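Local coordinates for NAD nucleotidase (Haemophilus influenzae, PDB 3ZU0), which hydrolyses NAD to adenosine and nicotinamide riboside and also acts as a 5'-nucleotidase of broad specificity, with maximal activity on AMP, at residues G411-I416 / F429-N434; F78-G83 / T422-Y427; I406-G411 / N514-G519. All blocks are in the same frame, centred on the assembly; numbering follows the deposited sequence.

Contact 1 of 3, residues G411-I416 / F429-N434; sequences GVRADI and FLPFGN. With A12 (phosphomethylphosphonic acid adenosyl ester), chain F.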
loop_
_atom_site.group_PDB
_atom_site.type_symbol
_atom_site.label_atom_id
_atom_site.label_comp_id
_atom_site.label_asym_id
_atom_site.label_seq_id
_atom_site.Cartn_x
_atom_site.Cartn_y
_atom_site.Cartn_z
ATOM N N GLY A 411 24.389 -4.701 -15.070
ATOM C CA GLY A 411 24.522 -6.107 -15.376
ATOM C C GLY A 411 25.963 -6.567 -15.529
ATOM O O GLY A 411 26.214 -7.755 -15.737
ATOM N N VAL A 412 26.903 -5.633 -15.428
ATOM C CA VAL A 412 28.331 -5.934 -15.590
ATOM C C VAL A 412 29.054 -5.345 -14.389
ATOM O O VAL A 412 29.081 -4.118 -14.214
ATOM C CB VAL A 412 28.877 -5.339 -16.902
ATOM C CG1 VAL A 412 30.371 -5.699 -17.109
ATOM C CG2 VAL A 412 28.049 -5.827 -18.083
ATOM N N ARG A 413 29.625 -6.215 -13.554
ATOM C CA ARG A 413 29.963 -5.838 -12.163
ATOM C C ARG A 413 31.397 -5.392 -11.847
ATOM O O ARG A 413 31.697 -5.092 -10.693
ATOM C CB ARG A 413 29.581 -6.964 -11.204
ATOM C CG ARG A 413 28.188 -7.553 -11.466
ATOM C CD ARG A 413 27.058 -6.555 -11.174
ATOM N NE ARG A 413 27.062 -6.110 -9.781
ATOM C CZ ARG A 413 26.183 -5.257 -9.261
ATOM N NH1 ARG A 413 25.199 -4.753 -10.010
ATOM N NH2 ARG A 413 26.281 -4.910 -7.987
ATOM N N ALA A 414 32.274 -5.331 -12.845
ATOM C CA ALA A 414 33.664 -4.930 -12.599
ATOM C C ALA A 414 34.324 -4.367 -13.857
ATOM O O ALA A 414 33.808 -4.540 -14.956
ATOM C CB ALA A 414 34.474 -6.116 -12.076
ATOM N N ASP A 415 35.465 -3.700 -13.684
ATOM C CA ASP A 415 36.373 -3.416 -14.791
ATOM C C ASP A 415 36.782 -4.758 -15.392
ATOM O O ASP A 415 36.836 -5.769 -14.689
ATOM C CB ASP A 415 37.652 -2.698 -14.314
ATOM C CG ASP A 415 37.374 -1.394 -13.550
ATOM O OD1 ASP A 415 36.402 -0.680 -13.856
ATOM O OD2 ASP A 415 38.153 -1.080 -12.629
ATOM N N ILE A 416 37.077 -4.785 -16.685
ATOM C CA ILE A 416 37.586 -6.017 -17.309
ATOM C C ILE A 416 39.000 -5.694 -17.741
ATOM O O ILE A 416 39.220 -4.766 -18.517
ATOM C CB ILE A 416 36.700 -6.472 -18.476
ATOM C CG1 ILE A 416 35.263 -6.644 -17.988
ATOM C CG2 ILE A 416 37.208 -7.789 -19.097
ATOM C CD1 ILE A 416 34.280 -7.036 -19.075
ATOM N N PHE A 429 31.939 -10.831 -13.491
ATOM C CA PHE A 429 31.348 -9.864 -14.430
ATOM C C PHE A 429 29.838 -10.080 -14.547
ATOM O O PHE A 429 29.065 -9.125 -14.576
ATOM C CB PHE A 429 31.957 -9.998 -15.837
ATOM C CG PHE A 429 33.472 -9.978 -15.875
ATOM C CD1 PHE A 429 34.215 -9.461 -14.824
ATOM C CD2 PHE A 429 34.143 -10.490 -16.979
ATOM C CE1 PHE A 429 35.604 -9.462 -14.877
ATOM C CE2 PHE A 429 35.522 -10.493 -17.043
ATOM C CZ PHE A 429 36.259 -9.976 -15.996
ATOM N N LEU A 430 29.426 -11.348 -14.618
ATOM C CA LEU A 430 28.050 -11.719 -14.973
ATOM C C LEU A 430 27.453 -12.688 -13.955
ATOM O O LEU A 430 27.426 -13.901 -14.167
ATOM C CB LEU A 430 28.020 -12.365 -16.355
ATOM C CG LEU A 430 28.429 -11.474 -17.544
ATOM C CD1 LEU A 430 28.578 -12.319 -18.800
ATOM C CD2 LEU A 430 27.414 -10.375 -17.792
ATOM N N PRO A 431 26.973 -12.151 -12.830
ATOM C CA PRO A 431 26.656 -13.063 -11.732
ATOM C C PRO A 431 25.190 -13.446 -11.661
ATOM O O PRO A 431 24.828 -14.200 -10.761
ATOM C CB PRO A 431 27.041 -12.243 -10.497
ATOM C CG PRO A 431 26.737 -10.805 -10.905
ATOM C CD PRO A 431 27.042 -10.739 -12.399
ATOM N N PHE A 432 24.363 -12.945 -12.575
ATOM C CA PHE A 432 22.918 -12.986 -12.363
ATOM C C PHE A 432 22.213 -14.193 -12.964
ATOM O O PHE A 432 21.069 -14.476 -12.623
ATOM C CB PHE A 432 22.271 -11.702 -12.872
ATOM C CG PHE A 432 22.638 -10.489 -12.071
ATOM C CD1 PHE A 432 22.261 -10.385 -10.750
ATOM C CD2 PHE A 432 23.362 -9.463 -12.636
ATOM C CE1 PHE A 432 22.592 -9.265 -9.996
ATOM C CE2 PHE A 432 23.685 -8.337 -11.902
ATOM C CZ PHE A 432 23.305 -8.238 -10.576
ATOM N N GLY A 433 22.882 -14.888 -13.870
ATOM C CA GLY A 433 22.317 -16.079 -14.468
ATOM C C GLY A 433 21.128 -15.778 -15.357
ATOM O O GLY A 433 20.191 -16.567 -15.427
ATOM N N ASN A 434 21.151 -14.632 -16.026
ATOM C CA ASN A 434 20.151 -14.331 -17.039
ATOM C C ASN A 434 20.383 -15.195 -18.257
ATOM O O ASN A 434 21.499 -15.593 -18.521
ATOM C CB ASN A 434 20.266 -12.880 -17.524
ATOM C CG ASN A 434 20.094 -11.870 -16.422
ATOM O OD1 ASN A 434 20.838 -10.875 -16.364
ATOM N ND2 ASN A 434 19.122 -12.111 -15.534
HETATM P PB A12 F . 24.386 -3.415 -5.043
HETATM O O1B A12 F . 25.852 -2.899 -5.289
HETATM O O2B A12 F . 24.256 -4.718 -5.802
HETATM O O3B A12 F . 24.146 -3.654 -3.603
HETATM P PA A12 F . 23.097 -2.136 -7.369
HETATM O O1A A12 F . 24.318 -2.902 -7.921
HETATM O O2A A12 F . 22.811 -0.740 -7.986
HETATM C C3A A12 F . 23.255 -2.309 -5.682
HETATM O "O5'" A12 F . 21.933 -3.272 -7.463
HETATM C "C5'" A12 F . 20.902 -3.094 -8.372
HETATM C "C4'" A12 F . 21.230 -3.142 -9.774
HETATM O "O4'" A12 F . 21.667 -4.499 -10.069
HETATM C "C3'" A12 F . 20.029 -3.045 -10.612
HETATM O "O3'" A12 F . 19.585 -1.767 -10.813
HETATM C "C2'" A12 F . 20.441 -3.700 -11.885
HETATM O "O2'" A12 F . 21.088 -2.824 -12.714
HETATM C "C1'" A12 F . 21.362 -4.773 -11.422
HETATM N N9 A12 F . 20.719 -6.055 -11.520
HETATM C C8 A12 F . 20.022 -6.684 -10.542
HETATM N N7 A12 F . 19.584 -7.831 -11.050
HETATM C C5 A12 F . 20.011 -7.954 -12.362
HETATM C C6 A12 F . 19.869 -8.942 -13.375
HETATM N N6 A12 F . 19.150 -10.130 -13.192
HETATM N N1 A12 F . 20.446 -8.719 -14.545
HETATM C C2 A12 F . 21.120 -7.606 -14.790
HETATM N N3 A12 F . 21.279 -6.646 -13.867
HETATM C C4 A12 F . 20.731 -6.813 -12.656
#

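Contact 2 of 3, residues F78-G83 / T422-Y427; sequences FTLFGG and TFNDAY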
loop_
_atom_site.group_PDB
_atom_site.type_symbol
_atom_site.label_atom_id
_atom_site.label_comp_id
_atom_site.label_asym_id
_atom_site.label_seq_id
_atom_site.Cartn_x
_atom_site.Cartn_y
_atom_site.Cartn_z
ATOM N N PHE A 78 28.090 -16.194 -3.339
ATOM C CA PHE A 78 26.703 -16.417 -3.716
ATOM C C PHE A 78 26.618 -17.070 -5.094
ATOM O O PHE A 78 25.914 -18.061 -5.289
ATOM C CB PHE A 78 25.852 -15.140 -3.737
ATOM C CG PHE A 78 24.460 -15.408 -4.204
ATOM C CD1 PHE A 78 23.560 -16.059 -3.374
ATOM C CD2 PHE A 78 24.076 -15.108 -5.499
ATOM C CE1 PHE A 78 22.280 -16.356 -3.812
ATOM C CE2 PHE A 78 22.796 -15.398 -5.941
ATOM C CZ PHE A 78 21.904 -16.014 -5.101
ATOM N N THR A 79 27.335 -16.496 -6.049
ATOM C CA THR A 79 27.160 -16.875 -7.440
ATOM C C THR A 79 27.472 -18.349 -7.667
ATOM O O THR A 79 26.756 -19.038 -8.399
ATOM C CB THR A 79 28.013 -16.001 -8.335
ATOM O OG1 THR A 79 27.641 -14.633 -8.121
ATOM C CG2 THR A 79 27.788 -16.369 -9.795
ATOM N N LEU A 80 28.519 -18.839 -7.013
ATOM C CA LEU A 80 28.969 -20.216 -7.209
ATOM C C LEU A 80 28.163 -21.242 -6.418
ATOM O O LEU A 80 28.034 -22.396 -6.833
ATOM C CB LEU A 80 30.442 -20.351 -6.819
ATOM C CG LEU A 80 31.487 -19.537 -7.579
ATOM C CD1 LEU A 80 32.898 -19.984 -7.145
ATOM C CD2 LEU A 80 31.324 -19.639 -9.106
ATOM N N PHE A 81 27.626 -20.839 -5.271
ATOM C CA PHE A 81 27.048 -21.813 -4.351
ATOM C C PHE A 81 25.561 -21.567 -4.096
ATOM O O PHE A 81 24.930 -22.271 -3.322
ATOM C CB PHE A 81 27.853 -21.839 -3.059
ATOM C CG PHE A 81 29.337 -21.924 -3.289
ATOM C CD1 PHE A 81 29.905 -23.087 -3.811
ATOM C CD2 PHE A 81 30.165 -20.849 -3.003
ATOM C CE1 PHE A 81 31.278 -23.165 -4.058
ATOM C CE2 PHE A 81 31.535 -20.923 -3.236
ATOM C CZ PHE A 81 32.100 -22.075 -3.760
ATOM N N GLY A 82 25.013 -20.573 -4.779
ATOM C CA GLY A 82 23.585 -20.331 -4.800
ATOM C C GLY A 82 22.944 -20.066 -3.450
ATOM O O GLY A 82 21.756 -20.298 -3.276
ATOM N N GLY A 83 23.717 -19.587 -2.489
ATOM C CA GLY A 83 23.157 -19.195 -1.203
ATOM C C GLY A 83 23.381 -20.214 -0.106
ATOM O O GLY A 83 23.120 -19.951 1.068
ATOM N N THR A 422 39.639 -15.825 -16.082
ATOM C CA THR A 422 39.336 -17.102 -15.437
ATOM C C THR A 422 37.847 -17.416 -15.441
ATOM O O THR A 422 37.015 -16.558 -15.718
ATOM C CB THR A 422 39.773 -17.123 -13.973
ATOM O OG1 THR A 422 38.980 -16.186 -13.241
ATOM C CG2 THR A 422 41.248 -16.749 -13.837
ATOM N N PHE A 423 37.524 -18.662 -15.127
ATOM C CA PHE A 423 36.151 -19.082 -14.971
ATOM C C PHE A 423 35.460 -18.189 -13.929
ATOM O O PHE A 423 34.311 -17.796 -14.115
ATOM C CB PHE A 423 36.120 -20.549 -14.536
ATOM C CG PHE A 423 34.750 -21.068 -14.241
ATOM C CD1 PHE A 423 34.195 -20.908 -12.980
ATOM C CD2 PHE A 423 34.026 -21.739 -15.218
ATOM C CE1 PHE A 423 32.937 -21.393 -12.701
ATOM C CE2 PHE A 423 32.756 -22.226 -14.955
ATOM C CZ PHE A 423 32.211 -22.058 -13.696
ATOM N N ASN A 424 36.166 -17.866 -12.847
ATOM C CA ASN A 424 35.612 -17.028 -11.784
ATOM C C ASN A 424 35.398 -15.577 -12.233
ATOM O O ASN A 424 34.437 -14.945 -11.832
ATOM C CB ASN A 424 36.489 -17.073 -10.536
ATOM C CG ASN A 424 36.326 -18.366 -9.775
ATOM O OD1 ASN A 424 35.758 -19.329 -10.284
ATOM N ND2 ASN A 424 36.804 -18.395 -8.562
ATOM N N ASP A 425 36.293 -15.066 -13.074
ATOM C CA ASP A 425 36.104 -13.745 -13.658
ATOM C C ASP A 425 34.758 -13.665 -14.368
ATOM O O ASP A 425 34.003 -12.712 -14.183
ATOM C CB ASP A 425 37.234 -13.393 -14.644
ATOM C CG ASP A 425 38.564 -13.138 -13.950
ATOM O OD1 ASP A 425 38.547 -12.720 -12.770
ATOM O OD2 ASP A 425 39.631 -13.363 -14.583
ATOM N N ALA A 426 34.452 -14.669 -15.178
ATOM C CA ALA A 426 33.218 -14.645 -15.958
ATOM C C ALA A 426 32.008 -14.450 -15.048
ATOM O O ALA A 426 31.113 -13.640 -15.340
ATOM C CB ALA A 426 33.076 -15.931 -16.765
ATOM N N TYR A 427 31.990 -15.202 -13.952
ATOM C CA TYR A 427 30.900 -15.146 -12.980
ATOM C C TYR A 427 30.986 -13.953 -12.036
ATOM O O TYR A 427 30.055 -13.701 -11.284
ATOM C CB TYR A 427 30.779 -16.478 -12.218
ATOM C CG TYR A 427 30.158 -17.537 -13.112
ATOM C CD1 TYR A 427 28.779 -17.638 -13.246
ATOM C CD2 TYR A 427 30.953 -18.386 -13.874
ATOM C CE1 TYR A 427 28.204 -18.578 -14.090
ATOM C CE2 TYR A 427 30.390 -19.324 -14.716
ATOM C CZ TYR A 427 29.022 -19.423 -14.821
ATOM O OH TYR A 427 28.472 -20.366 -15.669
HETATM O O HOH W 1 29.965 -13.158 -8.560
#

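Contact 3 of 3, residues I406-G411 / N514-G519; sequences IQNAGG and NAYVAG. With A12 (phosphomethylphosphonic acid adenosyl ester), chain F.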
loop_
_atom_site.group_PDB
_atom_site.type_symbol
_atom_site.label_atom_id
_atom_site.label_comp_id
_atom_site.label_asym_id
_atom_site.label_seq_id
_atom_site.Cartn_x
_atom_site.Cartn_y
_atom_site.Cartn_z
ATOM N N ILE A 406 21.506 -4.548 -26.475
ATOM C CA ILE A 406 21.539 -3.575 -25.390
ATOM C C ILE A 406 21.748 -4.308 -24.071
ATOM O O ILE A 406 21.073 -5.300 -23.810
ATOM C CB ILE A 406 20.207 -2.820 -25.273
ATOM C CG1 ILE A 406 19.864 -2.125 -26.587
ATOM C CG2 ILE A 406 20.242 -1.819 -24.094
ATOM C CD1 ILE A 406 21.076 -1.485 -27.256
ATOM N N GLN A 407 22.680 -3.811 -23.252
ATOM C CA GLN A 407 22.984 -4.383 -21.949
ATOM C C GLN A 407 23.017 -3.252 -20.943
ATOM O O GLN A 407 23.548 -2.179 -21.228
ATOM C CB GLN A 407 24.346 -5.105 -21.979
ATOM C CG GLN A 407 24.863 -5.595 -20.613
ATOM C CD GLN A 407 24.136 -6.828 -20.135
ATOM O OE1 GLN A 407 23.283 -7.359 -20.837
ATOM N NE2 GLN A 407 24.473 -7.300 -18.944
ATOM N N ASN A 408 22.410 -3.473 -19.780
ATOM C CA ASN A 408 22.436 -2.483 -18.711
ATOM C C ASN A 408 23.770 -2.521 -17.975
ATOM O O ASN A 408 24.307 -3.590 -17.697
ATOM C CB ASN A 408 21.260 -2.677 -17.741
ATOM C CG ASN A 408 21.283 -4.029 -17.036
ATOM O OD1 ASN A 408 21.181 -4.098 -15.800
ATOM N ND2 ASN A 408 21.411 -5.099 -17.800
ATOM N N ALA A 409 24.304 -1.347 -17.664
ATOM C CA ALA A 409 25.578 -1.238 -16.963
ATOM C C ALA A 409 25.597 -1.999 -15.629
ATOM O O ALA A 409 26.614 -2.575 -15.257
ATOM C CB ALA A 409 25.938 0.232 -16.770
ATOM N N GLY A 410 24.470 -2.021 -14.919
ATOM C CA GLY A 410 24.398 -2.737 -13.648
ATOM C C GLY A 410 24.554 -4.239 -13.835
ATOM O O GLY A 410 24.809 -4.964 -12.889
ATOM N N GLY A 411 24.389 -4.701 -15.070
ATOM C CA GLY A 411 24.522 -6.107 -15.376
ATOM C C GLY A 411 25.963 -6.567 -15.529
ATOM O O GLY A 411 26.214 -7.755 -15.737
ATOM N N ASN A 514 19.380 -8.973 -22.337
ATOM C CA ASN A 514 19.261 -10.025 -21.329
ATOM C C ASN A 514 17.814 -10.125 -20.833
ATOM O O ASN A 514 17.042 -9.164 -20.939
ATOM C CB ASN A 514 20.240 -9.801 -20.165
ATOM C CG ASN A 514 19.898 -8.575 -19.342
ATOM O OD1 ASN A 514 18.863 -8.532 -18.693
ATOM N ND2 ASN A 514 20.762 -7.575 -19.367
ATOM N N ALA A 515 17.440 -11.294 -20.324
ATOM C CA ALA A 515 16.057 -11.532 -19.893
ATOM C C ALA A 515 15.567 -10.580 -18.795
ATOM O O ALA A 515 14.376 -10.288 -18.709
ATOM C CB ALA A 515 15.878 -12.984 -19.458
ATOM N N TYR A 516 16.480 -10.105 -17.954
ATOM C CA TYR A 516 16.130 -9.156 -16.889
ATOM C C TYR A 516 15.483 -7.871 -17.427
ATOM O O TYR A 516 14.298 -7.587 -17.145
ATOM C CB TYR A 516 17.375 -8.876 -16.037
ATOM C CG TYR A 516 17.296 -7.779 -15.007
ATOM C CD1 TYR A 516 16.675 -7.983 -13.761
ATOM C CD2 TYR A 516 17.913 -6.565 -15.234
ATOM C CE1 TYR A 516 16.642 -6.966 -12.798
ATOM C CE2 TYR A 516 17.883 -5.554 -14.286
ATOM C CZ TYR A 516 17.247 -5.755 -13.080
ATOM O OH TYR A 516 17.260 -4.745 -12.155
ATOM N N VAL A 517 16.218 -7.102 -18.220
ATOM C CA VAL A 517 15.625 -5.900 -18.784
ATOM C C VAL A 517 14.530 -6.200 -19.805
ATOM O O VAL A 517 13.650 -5.357 -20.047
ATOM C CB VAL A 517 16.667 -4.923 -19.374
ATOM C CG1 VAL A 517 17.647 -4.482 -18.270
ATOM C CG2 VAL A 517 17.396 -5.531 -20.581
ATOM N N ALA A 518 14.574 -7.394 -20.398
ATOM C CA ALA A 518 13.556 -7.796 -21.363
ATOM C C ALA A 518 12.177 -7.854 -20.714
ATOM O O ALA A 518 11.168 -7.691 -21.385
ATOM C CB ALA A 518 13.902 -9.129 -21.995
ATOM N N GLY A 519 12.138 -8.081 -19.410
ATOM C CA GLY A 519 10.881 -8.124 -18.680
ATOM C C GLY A 519 10.414 -6.756 -18.202
ATOM O O GLY A 519 9.374 -6.641 -17.578
HETATM P PB A12 F . 24.386 -3.415 -5.043
HETATM O O1B A12 F . 25.852 -2.899 -5.289
HETATM O O2B A12 F . 24.256 -4.718 -5.802
HETATM O O3B A12 F . 24.146 -3.654 -3.603
HETATM P PA A12 F . 23.097 -2.136 -7.369
HETATM O O1A A12 F . 24.318 -2.902 -7.921
HETATM O O2A A12 F . 22.811 -0.740 -7.986
HETATM C C3A A12 F . 23.255 -2.309 -5.682
HETATM O "O5'" A12 F . 21.933 -3.272 -7.463
HETATM C "C5'" A12 F . 20.902 -3.094 -8.372
HETATM C "C4'" A12 F . 21.230 -3.142 -9.774
HETATM O "O4'" A12 F . 21.667 -4.499 -10.069
HETATM C "C3'" A12 F . 20.029 -3.045 -10.612
HETATM O "O3'" A12 F . 19.585 -1.767 -10.813
HETATM C "C2'" A12 F . 20.441 -3.700 -11.885
HETATM O "O2'" A12 F . 21.088 -2.824 -12.714
HETATM C "C1'" A12 F . 21.362 -4.773 -11.422
HETATM N N9 A12 F . 20.719 -6.055 -11.520
HETATM C C8 A12 F . 20.022 -6.684 -10.542
HETATM N N7 A12 F . 19.584 -7.831 -11.050
HETATM C C5 A12 F . 20.011 -7.954 -12.362
HETATM C C6 A12 F . 19.869 -8.942 -13.375
HETATM N N6 A12 F . 19.150 -10.130 -13.192
HETATM N N1 A12 F . 20.446 -8.719 -14.545
HETATM C C2 A12 F . 21.120 -7.606 -14.790
HETATM N N3 A12 F . 21.279 -6.646 -13.867
HETATM C C4 A12 F . 20.731 -6.813 -12.656
#

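Contact 1 of 3, residues G411-I416 / F429-N434
The backbone oxygen of Phe429 is gripped twice by the opposing loop: the N-H of Arg413 bonds to it (N to O 3.1 Å), and the CA of Val412 adds a weaker C-H...O contact. Arg413 runs its side chain across Pro431, CG lying 3.5 Å from Pro431 CD, and then beside the ring of Phe432. Bends at chi2 and chi3 (-67° and -60°) curl the chain so that the guanidinium, nearly perpendicular to that ring, reaches the bound ADP analogue, whose two phosphorus atoms are bridged by a carbon. Arg413 NH1 and NH2 both donate to O1A of the ligand, at 2.9 and 2.8 Å, while NH2 bonds weakly to the terminal phosphonate; NH1 also donates to Gly410 O. This is the substrate pocket of the 5'-nucleotidase C-terminal domain, where Arg373 joins Arg413 around the anion. Phe432 suits its place by being flat: Pro431 CG sits over one face and the adenine stacks on the other, with ligand C5 3.4 Å above the ring plane. Gly411, having no side chain, lets the base come close, CA to N3 3.6 Å. Ile416 lays its CG1 over the centre of the buried Phe429 ring, 3.9 Å from the centroid.

Contact 2 of 3, residues F78-G83 / T422-Y427
Thr79 presents its methyl, not its hydroxyl, to Tyr427. With CG2 anti to the backbone N (OG1 at chi1 -58°), the methyl slants against the near side of the tyrosine, 3.8 Å from Tyr427 CD1 and equally far from Tyr427 O. The hydroxyl is too distant for a direct bond to that carbonyl, and a water fills the gap: Thr79 OG1 is 2.8 Å from it, and it donates to Tyr427 O at 2.8 Å. Threonine serves both needs, with a methyl for packing and a hydroxyl for the water; OG1 also bonds weakly to Thr75 O. Leu80 approaches the rim of the Phe423 ring nearly in its plane, CD2 to CE1 4.3 Å, while one face of that ring is taken by Tyr427 CD2, 3.7 Å above the plane. Phe423 thus meets the leucine methyl at its edge and the tyrosine over a face. Helix 423-429 begins with a capping box: Asp425 N donates to Thr422 OG1 at 2.9 Å, and Thr422 N returns a nearly straight bond to Asp425 OD2. Bridged by water, the contact lies at the seam between the calcineurin-like phosphoesterase domain and the C-terminal domain, the two-domain build of the 5'-nucleotidase family.

Contact 3 of 3, residues I406-G411 / N514-G519
Strand 404-408 and strand 508-514 lie parallel as neighbours in a mixed five-stranded sheet, and where they end the first turns into a 3-10 segment while the second leads into helix 515-518, with Gln407 and Asn514 6.8 Å apart between CA atoms. Asn514 is the N-cap of that short helix, and its side chain works in two directions. OD1 accepts from Val517 N at 3.0 Å, the capping bond, and ND2 donates to Gln407 OE1 at 2.9 Å along a nearly straight line (166°). Gln407 OE1 lies in the amide plane of Asn514, yet the nitrogen stands above the Gln407 carbonyl plane and not on a lone pair; the two amides are 77° apart. An asparagine suits the spot because one short amide supplies both an acceptor for the helix and a donor for the strand; the longer glutamine, bent at chi2 (75°), brings its oxygen back to this buried point. Beside them Val517 CG1 packs on the side chain of Asn408, 4.1 Å from Asn408 CB. The helix also supplies Tyr516, whose hydroxyl bonds to Ser167 O in the phosphoesterase domain. At the ribose, Gly410 CA comes to 3.4 Å from O2' of the ligand, where a side chain would collide with that hydroxyl. The Tyr516 ring lies flat on the adenine, Tyr516 CG 3.3 Å from ligand C6.

Contacts 1 and 3 share Gly411, have centres about 11 Å apart and both reach the ligand: 406-411 runs on from strand 404-408 into the loop 411-416, so one stretch of chain serves both. Together they place the adenine between Phe432 and Tyr516. Contact 2 has its centre about 10 Å from that of contact 1 and touches it where Thr79 OG1 meets Pro431 CB, but lies about 19 Å from the centre of contact 3. Along the chain 78-83 comes first, in the phosphoesterase domain; 406-411 and 411-416, then 422-427, 429-434 and 514-519 follow in the C-terminal domain. Helix 423-429 joins contacts 1 and 2, connecting the nucleotide pocket to the domain seam.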